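Local coordinates for alpha-n-acetylglucosaminidase family protein (Clostridium perfringens, PDB 4A42) that probably binds carbohydrate, as a family 32 module of a clostridial enzyme that hydrolyses terminal alpha-linked N-acetylglucosamine, at residues A[34-39]-A[53-58]; A[65-70]-A[130-135]; A[77-82]-A[143-148]; A[88-93]-A[117-122]; A[94-99]-A[124-129]. One frame throughout, in Å; residues are numbered along the deposited sequence. Where two conformers were deposited one is given.

In the fold
The five contacts trace a calcium-bearing beta-sandwich of the F5/8 type C kind. Interaction 1 comes first along the chain and precedes the others. Interactions 2 and 3 alternate in sequence, and interactions 4 and 5 are nested within the loops both close and alternate with each other. Interactions 2 and 5 share strand 126-134 in the larger antiparallel sheet, whereas interaction 3 pairs strands 77-82 and 141-148 of the smaller one. The centres of interactions 2 and 3 lie 11 Å apart, and the two meet through Phe132 and Ile144 in the core. Interaction 4 bridges the two sheets. Interactions 1 and 3 touch the same calcium, so the ion ties a loop to the smaller sheet.

Interaction 1 of 5, residues A[34-39]-A[53-58]; sequences VEVTSN and TLWVPG. With CA (calcium ion), chain C.
In the calcium-bearing loop region of this beta-sandwich, the indole of Trp55 docks against Val36 and Ser38 where the chain leaves strand 33-36. Its CG stands opposite the backbone N (chi1 168°), which carries the ring across to the other segment. Trp55 NE1 donates to Ser38 O at 2.8 Å, the oxygen lying close to the ring plane. Val36 CG1 sits over one face, 4.2 Å from the centroid of the Trp55 five-membered ring in a CH-pi contact, while Pro57 CD takes the opposite face, also offset toward the rim. The indole is thus held at its edge and on both faces. Two further bonds extend the seam: Gly58 N donates to Ser38 OG at 2.9 Å (163° at the hydrogen), and Asn39 ND2 reaches Val56 O at 2.9 Å along an almost straight line (177°), with the oxygen in the amide plane. Thr53 starts the same segment and chelates calcium through O at 2.6 Å and OG1 at 2.5 Å, beside Asn45, Asp48, Asn50, Gly142 and Glu143. One indole bond and two more beside it, with both ring faces packed, would probably hold the chain to one path as it runs out of the metal site.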
# COMPACT_ATOMS: atom_id res chain seq x y z
N VAL A 34 9.24 5.70 -0.77
CA VAL A 34 8.63 4.44 -1.16
C VAL A 34 9.70 3.47 -1.64
O VAL A 34 10.61 3.86 -2.37
CB VAL A 34 7.60 4.64 -2.28
CG1 VAL A 34 6.77 3.38 -2.50
CG2 VAL A 34 6.69 5.82 -1.97
N GLU A 35 9.60 2.21 -1.21
CA GLU A 35 10.49 1.15 -1.68
C GLU A 35 9.64 0.03 -2.23
O GLU A 35 8.58 -0.26 -1.68
CB GLU A 35 11.35 0.62 -0.55
CG GLU A 35 12.51 1.49 -0.16
CD GLU A 35 13.31 0.88 0.97
OE1 GLU A 35 13.02 -0.29 1.33
OE2 GLU A 35 14.22 1.55 1.49
N VAL A 36 10.09 -0.61 -3.30
CA VAL A 36 9.36 -1.72 -3.89
C VAL A 36 10.28 -2.92 -4.08
O VAL A 36 11.50 -2.77 -4.18
CB VAL A 36 8.72 -1.35 -5.25
CG1 VAL A 36 7.71 -0.24 -5.06
CG2 VAL A 36 9.80 -0.94 -6.25
N THR A 37 9.68 -4.11 -4.12
CA THR A 37 10.42 -5.34 -4.27
C THR A 37 10.80 -5.63 -5.71
O THR A 37 11.67 -6.45 -5.98
CB THR A 37 9.63 -6.54 -3.70
OG1 THR A 37 8.33 -6.57 -4.30
CG2 THR A 37 9.50 -6.40 -2.20
N SER A 38 10.12 -4.96 -6.64
CA SER A 38 10.46 -5.09 -8.05
C SER A 38 9.94 -3.91 -8.85
O SER A 38 9.05 -3.18 -8.41
CB SER A 38 9.91 -6.39 -8.63
OG SER A 38 8.54 -6.29 -8.89
N ASN A 39 10.51 -3.76 -10.04
CA ASN A 39 10.13 -2.70 -10.96
C ASN A 39 10.14 -1.31 -10.34
O ASN A 39 9.12 -0.60 -10.34
CB ASN A 39 8.75 -2.99 -11.57
CG ASN A 39 8.69 -2.64 -13.04
OD1 ASN A 39 9.62 -2.03 -13.57
ND2 ASN A 39 7.61 -3.04 -13.70
N THR A 53 -1.80 5.26 -13.88
CA THR A 53 -0.37 5.00 -13.99
C THR A 53 -0.10 3.91 -12.95
O THR A 53 -0.36 4.09 -11.78
CB THR A 53 0.50 6.23 -13.71
OG1 THR A 53 0.23 6.73 -12.40
CG2 THR A 53 0.24 7.31 -14.77
N LEU A 54 0.43 2.79 -13.42
CA LEU A 54 0.52 1.58 -12.63
C LEU A 54 1.90 1.14 -12.21
O LEU A 54 2.86 1.42 -12.90
CB LEU A 54 -0.09 0.44 -13.42
CG LEU A 54 -1.32 0.80 -14.23
CD1 LEU A 54 -1.73 -0.40 -15.05
CD2 LEU A 54 -2.45 1.23 -13.33
N TRP A 55 1.97 0.46 -11.07
CA TRP A 55 3.16 -0.27 -10.66
C TRP A 55 2.82 -1.74 -10.87
O TRP A 55 1.86 -2.25 -10.33
CB TRP A 55 3.53 0.01 -9.21
CG TRP A 55 4.57 -0.94 -8.66
CD1 TRP A 55 5.91 -0.93 -8.93
CD2 TRP A 55 4.36 -2.02 -7.75
NE1 TRP A 55 6.54 -1.95 -8.25
CE2 TRP A 55 5.60 -2.63 -7.52
CE3 TRP A 55 3.23 -2.55 -7.11
CZ2 TRP A 55 5.75 -3.72 -6.68
CZ3 TRP A 55 3.38 -3.63 -6.28
CH2 TRP A 55 4.63 -4.20 -6.07
N VAL A 56 3.60 -2.41 -11.70
CA VAL A 56 3.36 -3.79 -12.05
C VAL A 56 4.58 -4.58 -11.67
O VAL A 56 5.58 -4.55 -12.37
CB VAL A 56 3.16 -3.90 -13.56
CG1 VAL A 56 2.90 -5.32 -13.96
CG2 VAL A 56 2.02 -3.01 -14.01
N PRO A 57 4.49 -5.34 -10.60
CA PRO A 57 5.63 -6.13 -10.15
C PRO A 57 5.90 -7.28 -11.08
O PRO A 57 5.08 -7.67 -11.88
CB PRO A 57 5.18 -6.64 -8.78
CG PRO A 57 3.72 -6.56 -8.80
CD PRO A 57 3.41 -5.34 -9.60
N GLY A 58 7.11 -7.78 -10.97
CA GLY A 58 7.55 -8.95 -11.68
C GLY A 58 7.20 -10.19 -10.84
O GLY A 58 6.32 -10.15 -10.01
CA CA C . -0.70 6.09 -10.15

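Interaction 2 of 5, residues A[65-70]-A[130-135]; sequences VTFDLS and VRFNFN
Phe67 and Phe132 meet inside the module, projecting from adjacent antiparallel strands on the same face of their sheet. Phe67 CB lies 3.9 Å from Val130 O, and that oxygen lies near the ring plane at its edge. CG is set beside the backbone N and opposite the carbonyl carbon (chi1 -69°), an orientation that directs the ring toward the neighbouring strand's aromatic. Phe67 CD1 then approaches Phe132 CE1 at 3.7 Å, and Phe67 CE1 lies 3.8 Å from the same atom. The two ring planes are 78° apart with centroids separated by 5.9 Å. Further out, Phe67 CE1 also packs on Ile144 of the facing sheet, and Phe67 CE2 packs on Val34.

The backbone fixes this register with four hydrogen bonds, among them Phe67 N to Val130 O at 2.7 Å and Phe132 N to Val65 O at 2.8 Å. Between these pairs, Thr66 and Arg131 form a non-hydrogen-bonded pair on the other face, where Thr66 OG1 lies 3.4 Å from Arg131 CG. The guanidinium continues past it, with Arg131 NE in a salt bridge to Glu93 and the group in a cation-pi contact with Trp101. On the inner face, Val65 CG2 meets the edge of Phe134 at CE2, 4.1 Å away. Apolar side chains turned inward and polar ones outward along paired antiparallel strands fit one wall of a beta-sandwich, here the discoidin-like fold of F5/8 type C domains and family 32 carbohydrate-binding modules.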
# COMPACT_ATOMS: atom_id res chain seq x y z
N VAL A 65 5.51 -3.48 -1.12
CA VAL A 65 5.78 -2.05 -1.15
C VAL A 65 5.86 -1.53 0.28
O VAL A 65 5.01 -1.87 1.10
CB VAL A 65 4.64 -1.29 -1.86
CG1 VAL A 65 4.91 0.22 -1.87
CG2 VAL A 65 4.40 -1.83 -3.27
N THR A 66 6.86 -0.72 0.60
CA THR A 66 6.94 -0.11 1.93
C THR A 66 7.01 1.41 1.84
O THR A 66 7.90 1.95 1.18
CB THR A 66 8.17 -0.61 2.72
OG1 THR A 66 8.08 -2.02 2.91
CG2 THR A 66 8.23 0.08 4.09
N PHE A 67 6.07 2.09 2.48
CA PHE A 67 6.12 3.55 2.59
C PHE A 67 6.78 3.92 3.91
O PHE A 67 6.45 3.35 4.96
CB PHE A 67 4.73 4.19 2.55
CG PHE A 67 4.05 4.10 1.22
CD1 PHE A 67 3.36 2.95 0.86
CD2 PHE A 67 4.08 5.17 0.34
CE1 PHE A 67 2.73 2.87 -0.36
CE2 PHE A 67 3.45 5.09 -0.89
CZ PHE A 67 2.78 3.94 -1.23
N ASP A 68 7.72 4.86 3.84
CA ASP A 68 8.31 5.46 5.03
C ASP A 68 7.76 6.88 5.10
O ASP A 68 8.15 7.75 4.32
CB ASP A 68 9.84 5.46 4.92
CG ASP A 68 10.53 6.06 6.15
OD1 ASP A 68 9.84 6.61 7.03
OD2 ASP A 68 11.78 5.97 6.23
N LEU A 69 6.83 7.10 6.02
CA LEU A 69 6.21 8.41 6.19
C LEU A 69 7.17 9.44 6.80
O LEU A 69 6.83 10.62 6.90
CB LEU A 69 4.94 8.29 7.04
CG LEU A 69 3.91 7.31 6.46
CD1 LEU A 69 2.64 7.26 7.30
CD2 LEU A 69 3.58 7.66 5.02
N SER A 70 8.35 8.98 7.21
CA SER A 70 9.43 9.81 7.76
C SER A 70 9.29 10.05 9.27
O SER A 70 10.29 10.25 9.97
CB SER A 70 9.56 11.14 7.00
OG SER A 70 8.86 12.18 7.65
N VAL A 130 4.48 1.83 6.43
CA VAL A 130 3.30 1.09 6.00
C VAL A 130 3.73 0.15 4.89
O VAL A 130 4.24 0.59 3.85
CB VAL A 130 2.17 2.04 5.54
CG1 VAL A 130 0.86 1.27 5.39
CG2 VAL A 130 2.00 3.19 6.53
N ARG A 131 3.55 -1.15 5.13
CA ARG A 131 3.99 -2.16 4.19
C ARG A 131 2.81 -2.94 3.62
O ARG A 131 1.91 -3.36 4.35
CB ARG A 131 5.01 -3.11 4.84
CG ARG A 131 5.57 -4.15 3.86
CD ARG A 131 6.79 -4.85 4.43
NE ARG A 131 6.45 -5.73 5.54
CZ ARG A 131 7.35 -6.35 6.30
NH1 ARG A 131 8.64 -6.18 6.05
NH2 ARG A 131 6.96 -7.13 7.30
N PHE A 132 2.82 -3.10 2.30
CA PHE A 132 1.78 -3.78 1.55
C PHE A 132 2.39 -5.03 0.93
O PHE A 132 3.40 -4.96 0.25
CB PHE A 132 1.24 -2.87 0.43
CG PHE A 132 0.57 -1.63 0.95
CD1 PHE A 132 1.32 -0.54 1.35
CD2 PHE A 132 -0.82 -1.56 1.04
CE1 PHE A 132 0.71 0.60 1.85
CE2 PHE A 132 -1.44 -0.41 1.52
CZ PHE A 132 -0.67 0.66 1.94
N ASN A 133 1.77 -6.17 1.18
CA ASN A 133 2.22 -7.40 0.56
C ASN A 133 1.14 -7.90 -0.37
O ASN A 133 -0.03 -7.87 -0.02
CB ASN A 133 2.54 -8.43 1.64
CG ASN A 133 3.37 -7.84 2.76
OD1 ASN A 133 4.54 -7.49 2.56
ND2 ASN A 133 2.76 -7.67 3.93
N PHE A 134 1.53 -8.33 -1.56
CA PHE A 134 0.56 -8.78 -2.55
C PHE A 134 0.86 -10.21 -2.96
O PHE A 134 1.97 -10.52 -3.35
CB PHE A 134 0.57 -7.86 -3.78
CG PHE A 134 0.31 -6.42 -3.46
CD1 PHE A 134 -0.96 -6.01 -3.10
CD2 PHE A 134 1.33 -5.49 -3.49
CE1 PHE A 134 -1.21 -4.69 -2.78
CE2 PHE A 134 1.08 -4.15 -3.18
CZ PHE A 134 -0.19 -3.75 -2.84
N ASN A 135 -0.13 -11.07 -2.80
CA ASN A 135 0.04 -12.47 -3.17
C ASN A 135 -0.84 -13.01 -4.28
O ASN A 135 -0.89 -14.20 -4.48
CB ASN A 135 -0.00 -13.38 -1.95
CG ASN A 135 -1.32 -13.34 -1.26
OD1 ASN A 135 -1.60 -12.39 -0.56
ND2 ASN A 135 -2.12 -14.39 -1.41

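Interaction 3 of 5, residues A[77-82]-A[143-148]; sequences AIDIVS and EIKIYK. With CA (calcium ion), chain C.
Tyr147 reaches across to Asp79, donating from its OH to Asp79 OD2 at 2.7 Å. The carboxylate is turned nearly perpendicular to the ring (84° between planes), and the hydroxyl meets OD2 from above the carboxylate plane. Asp79 OD1 bonds to Ser118 OG on the next strand, so both oxygens have partners. A water accepts from Lys145 NZ at 2.8 Å and donates to Asp79 OD2 at 3.0 Å, linking charges that do not touch directly. Beyond CG the lysine chain is extended, passing Val81 CG2 with its CE at 4.1 Å before its ammonium pairs with Glu51. Asp79, Val81, Lys145 and Tyr147 share one face of an antiparallel pair in the smaller sheet of the beta-sandwich, with register set by bonds such as Lys145 N to Asp79 O at 2.9 Å; Ile78, Ile80, Ile144 and Ile146 line the inward face. Glu143 begins alongside Val81, its CB 3.8 Å from Val81 CG2, with CG opposite the backbone N (chi1 -164°). A bend at chi2 (79°) then swings the carboxylate away from strand 77-82, placing OE1 2.5 Å from the calcium, while OE2 accepts from Gly49 N.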
# COMPACT_ATOMS: atom_id res chain seq x y z
N ALA A 77 -6.99 5.76 7.35
CA ALA A 77 -7.58 4.93 6.30
C ALA A 77 -6.62 4.75 5.15
O ALA A 77 -5.74 5.58 4.92
CB ALA A 77 -8.89 5.53 5.82
N ILE A 78 -6.80 3.65 4.42
CA ILE A 78 -5.94 3.32 3.30
C ILE A 78 -6.75 2.79 2.11
O ILE A 78 -7.57 1.88 2.27
CB ILE A 78 -4.86 2.28 3.70
CG1 ILE A 78 -3.98 2.83 4.84
CG2 ILE A 78 -4.02 1.87 2.47
CD1 ILE A 78 -3.10 1.79 5.52
N ASP A 79 -6.51 3.35 0.93
CA ASP A 79 -7.09 2.81 -0.31
C ASP A 79 -6.01 2.21 -1.20
O ASP A 79 -4.96 2.80 -1.40
CB ASP A 79 -7.75 3.91 -1.15
CG ASP A 79 -8.99 4.48 -0.51
OD1 ASP A 79 -9.52 3.86 0.43
OD2 ASP A 79 -9.42 5.56 -0.98
N ILE A 80 -6.31 1.05 -1.78
CA ILE A 80 -5.46 0.46 -2.81
C ILE A 80 -6.27 0.39 -4.09
O ILE A 80 -7.29 -0.29 -4.15
CB ILE A 80 -5.01 -0.96 -2.44
CG1 ILE A 80 -4.32 -0.97 -1.08
CG2 ILE A 80 -4.07 -1.53 -3.53
CD1 ILE A 80 -4.17 -2.34 -0.48
N VAL A 81 -5.82 1.10 -5.11
CA VAL A 81 -6.50 1.09 -6.39
C VAL A 81 -5.90 -0.05 -7.21
O VAL A 81 -4.71 -0.02 -7.54
CB VAL A 81 -6.34 2.44 -7.11
CG1 VAL A 81 -7.08 2.44 -8.43
CG2 VAL A 81 -6.85 3.58 -6.23
N SER A 82 -6.72 -1.07 -7.50
CA SER A 82 -6.22 -2.30 -8.12
C SER A 82 -6.70 -2.42 -9.55
O SER A 82 -7.89 -2.56 -9.79
CB SER A 82 -6.67 -3.52 -7.32
OG SER A 82 -6.11 -4.70 -7.85
N GLU A 143 -2.64 3.02 -7.63
CA GLU A 143 -2.40 4.05 -6.64
C GLU A 143 -2.58 3.45 -5.25
O GLU A 143 -3.44 2.59 -5.05
CB GLU A 143 -3.41 5.19 -6.84
CG GLU A 143 -3.04 6.47 -6.14
CD GLU A 143 -1.98 7.32 -6.86
OE1 GLU A 143 -1.53 7.01 -7.98
OE2 GLU A 143 -1.61 8.33 -6.28
N ILE A 144 -1.77 3.91 -4.30
CA ILE A 144 -1.99 3.60 -2.89
C ILE A 144 -2.12 4.92 -2.15
O ILE A 144 -1.24 5.78 -2.22
CB ILE A 144 -0.84 2.78 -2.28
CG1 ILE A 144 -0.82 1.39 -2.91
CG2 ILE A 144 -0.98 2.69 -0.76
CD1 ILE A 144 0.36 0.57 -2.51
N LYS A 145 -3.25 5.10 -1.50
CA LYS A 145 -3.55 6.32 -0.77
C LYS A 145 -3.58 6.05 0.73
O LYS A 145 -4.25 5.16 1.16
CB LYS A 145 -4.88 6.89 -1.24
CG LYS A 145 -4.95 7.06 -2.75
CD LYS A 145 -6.26 7.59 -3.24
CE LYS A 145 -6.45 7.33 -4.72
NZ LYS A 145 -7.81 7.66 -5.26
N ILE A 146 -2.80 6.82 1.49
CA ILE A 146 -2.71 6.63 2.93
C ILE A 146 -3.20 7.89 3.60
O ILE A 146 -2.50 8.88 3.60
CB ILE A 146 -1.28 6.31 3.35
CG1 ILE A 146 -0.78 5.05 2.65
CG2 ILE A 146 -1.20 6.14 4.86
CD1 ILE A 146 0.67 4.81 2.76
N TYR A 147 -4.41 7.85 4.13
CA TYR A 147 -5.03 9.04 4.68
C TYR A 147 -4.76 9.26 6.17
O TYR A 147 -4.85 8.37 6.97
CB TYR A 147 -6.51 9.09 4.41
CG TYR A 147 -6.98 8.84 2.99
CD1 TYR A 147 -6.79 9.76 1.99
CD2 TYR A 147 -7.68 7.71 2.68
CE1 TYR A 147 -7.25 9.53 0.71
CE2 TYR A 147 -8.14 7.48 1.41
CZ TYR A 147 -7.93 8.40 0.43
OH TYR A 147 -8.43 8.12 -0.82
N LYS A 148 -4.42 10.50 6.49
CA LYS A 148 -4.25 10.90 7.87
C LYS A 148 -5.57 11.56 8.18
O LYS A 148 -5.95 12.54 7.54
CB LYS A 148 -3.12 11.91 7.98
CA CA C . -0.70 6.09 -10.15
O HOH W 1 -9.45 5.82 -3.94

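Interaction 4 of 5, residues A[88-93]-A[117-122]; sequences LKYSIE and YSNILK
Tyr90 and Tyr117 meet across the interior of the beta-sandwich, one from each sheet. The axes of strands 90-93 and 117-120 approach no closer than 10.6 Å, so side chains rather than backbone pairing join them. The edge of Tyr90 is directed at the face of Tyr117 in an offset edge-to-face pair, with planes inclined at 61° and centroids 5.7 Å apart. Tyr90 CE1 supplies the nearest ring approach, 3.9 Å from Tyr117 CD2. The ring of Tyr90 leaves its strand with CG wedged between the backbone N and the carbonyl carbon (chi1 70°), and this carries its hydroxyl past Tyr117 CB toward the other sheet.

Asn119 comes from the opposite direction, its amide turned 60° from the Tyr90 ring. Leu88 crosses Tyr117 at a slant on the same side of its ring as Tyr90, and its CB touches Tyr117 CE1 at 3.5 Å. Ile80 and Phe134 also pack on Leu88 and Tyr90. Tyr117 OH is gripped by several groups: it bonds with Glu112 O and Lys114 N, and accepts from Leu88 N at 3.2 Å. This ties the loop before strand 90-95 to the facing sheet. At the other hydroxyl, Tyr90 OH donates to Asn119 OD1 at 2.9 Å, lying in the carbonyl plane and using a lone pair of that oxygen.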
# COMPACT_ATOMS: atom_id res chain seq x y z
N LEU A 88 -7.65 -8.86 -5.79
CA LEU A 88 -6.40 -8.61 -5.11
C LEU A 88 -6.31 -9.39 -3.81
O LEU A 88 -7.25 -9.39 -3.02
CB LEU A 88 -6.23 -7.11 -4.85
CG LEU A 88 -4.84 -6.67 -4.39
CD1 LEU A 88 -3.84 -6.85 -5.53
CD2 LEU A 88 -4.88 -5.23 -3.93
N LYS A 89 -5.19 -10.05 -3.61
CA LYS A 89 -4.88 -10.71 -2.34
C LYS A 89 -3.74 -9.93 -1.73
O LYS A 89 -2.70 -9.75 -2.36
CB LYS A 89 -4.51 -12.18 -2.56
CG LYS A 89 -5.68 -13.02 -3.08
CD LYS A 89 -5.24 -14.42 -3.50
CE LYS A 89 -6.40 -15.19 -4.09
NZ LYS A 89 -7.39 -15.51 -3.04
N TYR A 90 -3.93 -9.46 -0.50
CA TYR A 90 -3.00 -8.49 0.07
C TYR A 90 -3.08 -8.46 1.59
O TYR A 90 -4.07 -8.92 2.19
CB TYR A 90 -3.28 -7.08 -0.48
CG TYR A 90 -4.57 -6.46 0.03
CD1 TYR A 90 -5.79 -6.78 -0.55
CD2 TYR A 90 -4.58 -5.59 1.12
CE1 TYR A 90 -6.99 -6.24 -0.08
CE2 TYR A 90 -5.77 -5.03 1.59
CZ TYR A 90 -6.97 -5.36 0.98
OH TYR A 90 -8.18 -4.84 1.43
N SER A 91 -2.03 -7.91 2.20
CA SER A 91 -2.04 -7.54 3.61
C SER A 91 -1.39 -6.18 3.78
O SER A 91 -0.66 -5.70 2.90
CB SER A 91 -1.31 -8.59 4.45
OG SER A 91 0.08 -8.67 4.13
N ILE A 92 -1.70 -5.55 4.90
CA ILE A 92 -1.15 -4.26 5.26
C ILE A 92 -0.55 -4.37 6.65
O ILE A 92 -1.21 -4.87 7.57
CB ILE A 92 -2.25 -3.18 5.25
CG1 ILE A 92 -3.01 -3.18 3.91
CG2 ILE A 92 -1.66 -1.80 5.52
CD1 ILE A 92 -4.06 -2.08 3.83
N GLU A 93 0.69 -3.93 6.79
CA GLU A 93 1.41 -3.95 8.06
C GLU A 93 1.88 -2.54 8.37
O GLU A 93 2.17 -1.77 7.47
CB GLU A 93 2.64 -4.85 7.98
CG GLU A 93 2.38 -6.34 7.85
CD GLU A 93 3.64 -7.08 7.48
OE1 GLU A 93 4.05 -7.01 6.31
OE2 GLU A 93 4.25 -7.72 8.37
N TYR A 117 -9.70 -1.18 -3.03
CA TYR A 117 -9.75 -1.86 -1.74
C TYR A 117 -9.48 -0.86 -0.62
O TYR A 117 -8.34 -0.46 -0.37
CB TYR A 117 -8.78 -3.06 -1.71
CG TYR A 117 -9.15 -4.12 -2.70
CD1 TYR A 117 -8.70 -4.06 -4.02
CD2 TYR A 117 -9.99 -5.19 -2.35
CE1 TYR A 117 -9.07 -5.03 -4.94
CE2 TYR A 117 -10.35 -6.16 -3.26
CZ TYR A 117 -9.89 -6.08 -4.55
OH TYR A 117 -10.25 -7.03 -5.47
N SER A 118 -10.56 -0.43 0.02
CA SER A 118 -10.47 0.54 1.11
C SER A 118 -10.45 -0.17 2.46
O SER A 118 -11.10 -1.21 2.64
CB SER A 118 -11.68 1.48 1.08
OG SER A 118 -11.82 2.11 -0.19
N ASN A 119 -9.69 0.38 3.40
CA ASN A 119 -9.70 -0.11 4.78
C ASN A 119 -9.61 1.04 5.77
O ASN A 119 -8.70 1.85 5.70
CB ASN A 119 -8.53 -1.06 5.04
CG ASN A 119 -8.70 -2.40 4.36
OD1 ASN A 119 -8.14 -2.63 3.30
ND2 ASN A 119 -9.47 -3.28 4.97
N ILE A 120 -10.55 1.09 6.71
CA ILE A 120 -10.53 2.10 7.78
C ILE A 120 -9.89 1.54 9.06
O ILE A 120 -10.30 0.48 9.55
CB ILE A 120 -11.94 2.63 8.07
CG1 ILE A 120 -12.53 3.26 6.80
CG2 ILE A 120 -11.92 3.63 9.22
CD1 ILE A 120 -13.68 2.46 6.21
N LEU A 121 -8.89 2.24 9.58
CA LEU A 121 -8.12 1.73 10.71
C LEU A 121 -8.82 2.01 12.04
O LEU A 121 -9.62 2.94 12.14
CB LEU A 121 -6.70 2.30 10.71
CG LEU A 121 -5.69 1.70 9.74
CD1 LEU A 121 -6.07 2.00 8.31
CD2 LEU A 121 -4.27 2.20 10.03
N LYS A 122 -8.51 1.21 13.05
CA LYS A 122 -9.01 1.45 14.39
C LYS A 122 -8.61 2.85 14.82
O LYS A 122 -7.61 3.39 14.35
CB LYS A 122 -8.45 0.43 15.39

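Interaction 5 of 5, residues A[94-99]-A[124-129]; sequences ISNDGT and GKIGRF
Phe129 lays its ring against the turn at Gly98, with CD2 and CE2 each 3.6 Å from Gly98 N. Ser95 O and Asn96 O lie near the ring plane at its edge. One face of the phenyl is packed by the preceding residue: Arg128 CG sits 3.7 Å above the plane, offset toward the rim. From there the arginine runs extended (chi2 169°, chi3 163°) to a salt bridge between its NE and Asp68 OD1 on the neighbouring strand.

The backbone is irregular where Arg128 and Phe129 meet strand 90-95. Ser95 O accepts from both Phe129 N and Arg128 N, each at 2.9 Å, and two residues facing one define a classic beta bulge. It interrupts strand 126-134 beside strand 90-95 in the larger sheet of the sandwich, just where the latter enters its hairpin loop toward strand 102-107. Two side-chain bonds within the loop probably stiffen it. Ser95 OG, also bonded to Glu100 O, accepts from Gly98 N at 2.9 Å in an ST motif, and Thr99 N approaches Asp97 OD1 from above the carboxylate plane, forming an Asx turn.

Just before the bulge in sequence, Ile126 is crossed by Asn96 at about a right angle, with Asn96 OD1 approaching Ile126 CD1. A water donates to Asn96 OD1 at 3.0 Å and to Ile126 O at 2.7 Å, and Ile94 CD1 packs 3.5 Å from Ile126 O.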
# COMPACT_ATOMS: atom_id res chain seq x y z
N ILE A 94 1.97 -2.20 9.66
CA ILE A 94 2.54 -0.92 10.05
C ILE A 94 3.63 -1.15 11.09
O ILE A 94 3.64 -2.17 11.77
CB ILE A 94 1.46 0.05 10.61
CG1 ILE A 94 0.73 -0.57 11.80
CG2 ILE A 94 0.48 0.44 9.49
CD1 ILE A 94 -0.18 0.41 12.53
N SER A 95 4.56 -0.20 11.18
CA SER A 95 5.64 -0.27 12.15
C SER A 95 6.09 1.12 12.56
O SER A 95 5.93 2.09 11.81
CB SER A 95 6.83 -1.04 11.59
OG SER A 95 7.86 -1.18 12.56
N ASN A 96 6.67 1.21 13.76
CA ASN A 96 7.30 2.44 14.23
C ASN A 96 8.80 2.44 14.03
O ASN A 96 9.39 3.44 13.69
CB ASN A 96 6.94 2.69 15.70
CG ASN A 96 5.50 3.01 15.88
OD1 ASN A 96 4.87 3.55 14.99
ND2 ASN A 96 4.97 2.69 17.03
N ASP A 97 9.43 1.29 14.26
CA ASP A 97 10.87 1.20 14.16
C ASP A 97 11.39 0.54 12.89
O ASP A 97 12.57 0.54 12.63
CB ASP A 97 11.45 0.49 15.39
CG ASP A 97 10.87 -0.90 15.59
OD1 ASP A 97 10.21 -1.42 14.68
OD2 ASP A 97 11.10 -1.46 16.67
N GLY A 98 10.47 -0.01 12.11
CA GLY A 98 10.83 -0.68 10.88
C GLY A 98 11.30 -2.11 11.04
O GLY A 98 11.70 -2.73 10.07
N THR A 99 11.25 -2.63 12.26
CA THR A 99 11.66 -3.99 12.49
C THR A 99 10.52 -4.82 13.06
O THR A 99 10.39 -5.96 12.74
CB THR A 99 12.91 -4.07 13.40
OG1 THR A 99 12.52 -4.28 14.74
CG2 THR A 99 13.70 -2.84 13.31
N GLY A 124 -6.90 5.83 16.62
CA GLY A 124 -5.63 6.00 17.30
C GLY A 124 -4.47 5.20 16.73
O GLY A 124 -3.45 5.03 17.40
N LYS A 125 -4.61 4.72 15.50
CA LYS A 125 -3.52 3.99 14.86
C LYS A 125 -2.47 4.97 14.37
O LYS A 125 -2.78 6.01 13.80
CB LYS A 125 -4.03 3.16 13.68
N ILE A 126 -1.21 4.65 14.62
CA ILE A 126 -0.12 5.43 14.11
C ILE A 126 1.00 4.56 13.59
O ILE A 126 1.10 3.40 13.92
CB ILE A 126 0.43 6.44 15.16
CG1 ILE A 126 1.51 5.82 16.01
CG2 ILE A 126 -0.66 6.98 16.00
CD1 ILE A 126 2.81 6.49 15.81
N GLY A 127 1.86 5.13 12.77
CA GLY A 127 2.98 4.37 12.26
C GLY A 127 3.90 5.24 11.45
O GLY A 127 3.49 6.27 10.90
N ARG A 128 5.16 4.88 11.38
CA ARG A 128 6.06 5.49 10.43
C ARG A 128 6.14 4.71 9.11
O ARG A 128 6.24 5.29 8.05
CB ARG A 128 7.45 5.68 11.03
CG ARG A 128 8.48 6.13 10.05
CD ARG A 128 9.76 6.55 10.67
NE ARG A 128 10.79 6.59 9.66
CZ ARG A 128 12.05 6.86 9.86
NH1 ARG A 128 12.46 7.13 11.09
NH2 ARG A 128 12.91 6.85 8.86
N PHE A 129 6.06 3.39 9.18
CA PHE A 129 6.17 2.55 7.99
C PHE A 129 4.87 1.85 7.70
O PHE A 129 4.23 1.33 8.60
CB PHE A 129 7.29 1.52 8.16
CG PHE A 129 8.64 2.11 8.45
CD1 PHE A 129 9.50 2.46 7.43
CD2 PHE A 129 9.03 2.33 9.76
CE1 PHE A 129 10.74 3.01 7.71
CE2 PHE A 129 10.27 2.89 10.04
CZ PHE A 129 11.12 3.22 9.01
O HOH W 2 2.99 1.44 13.97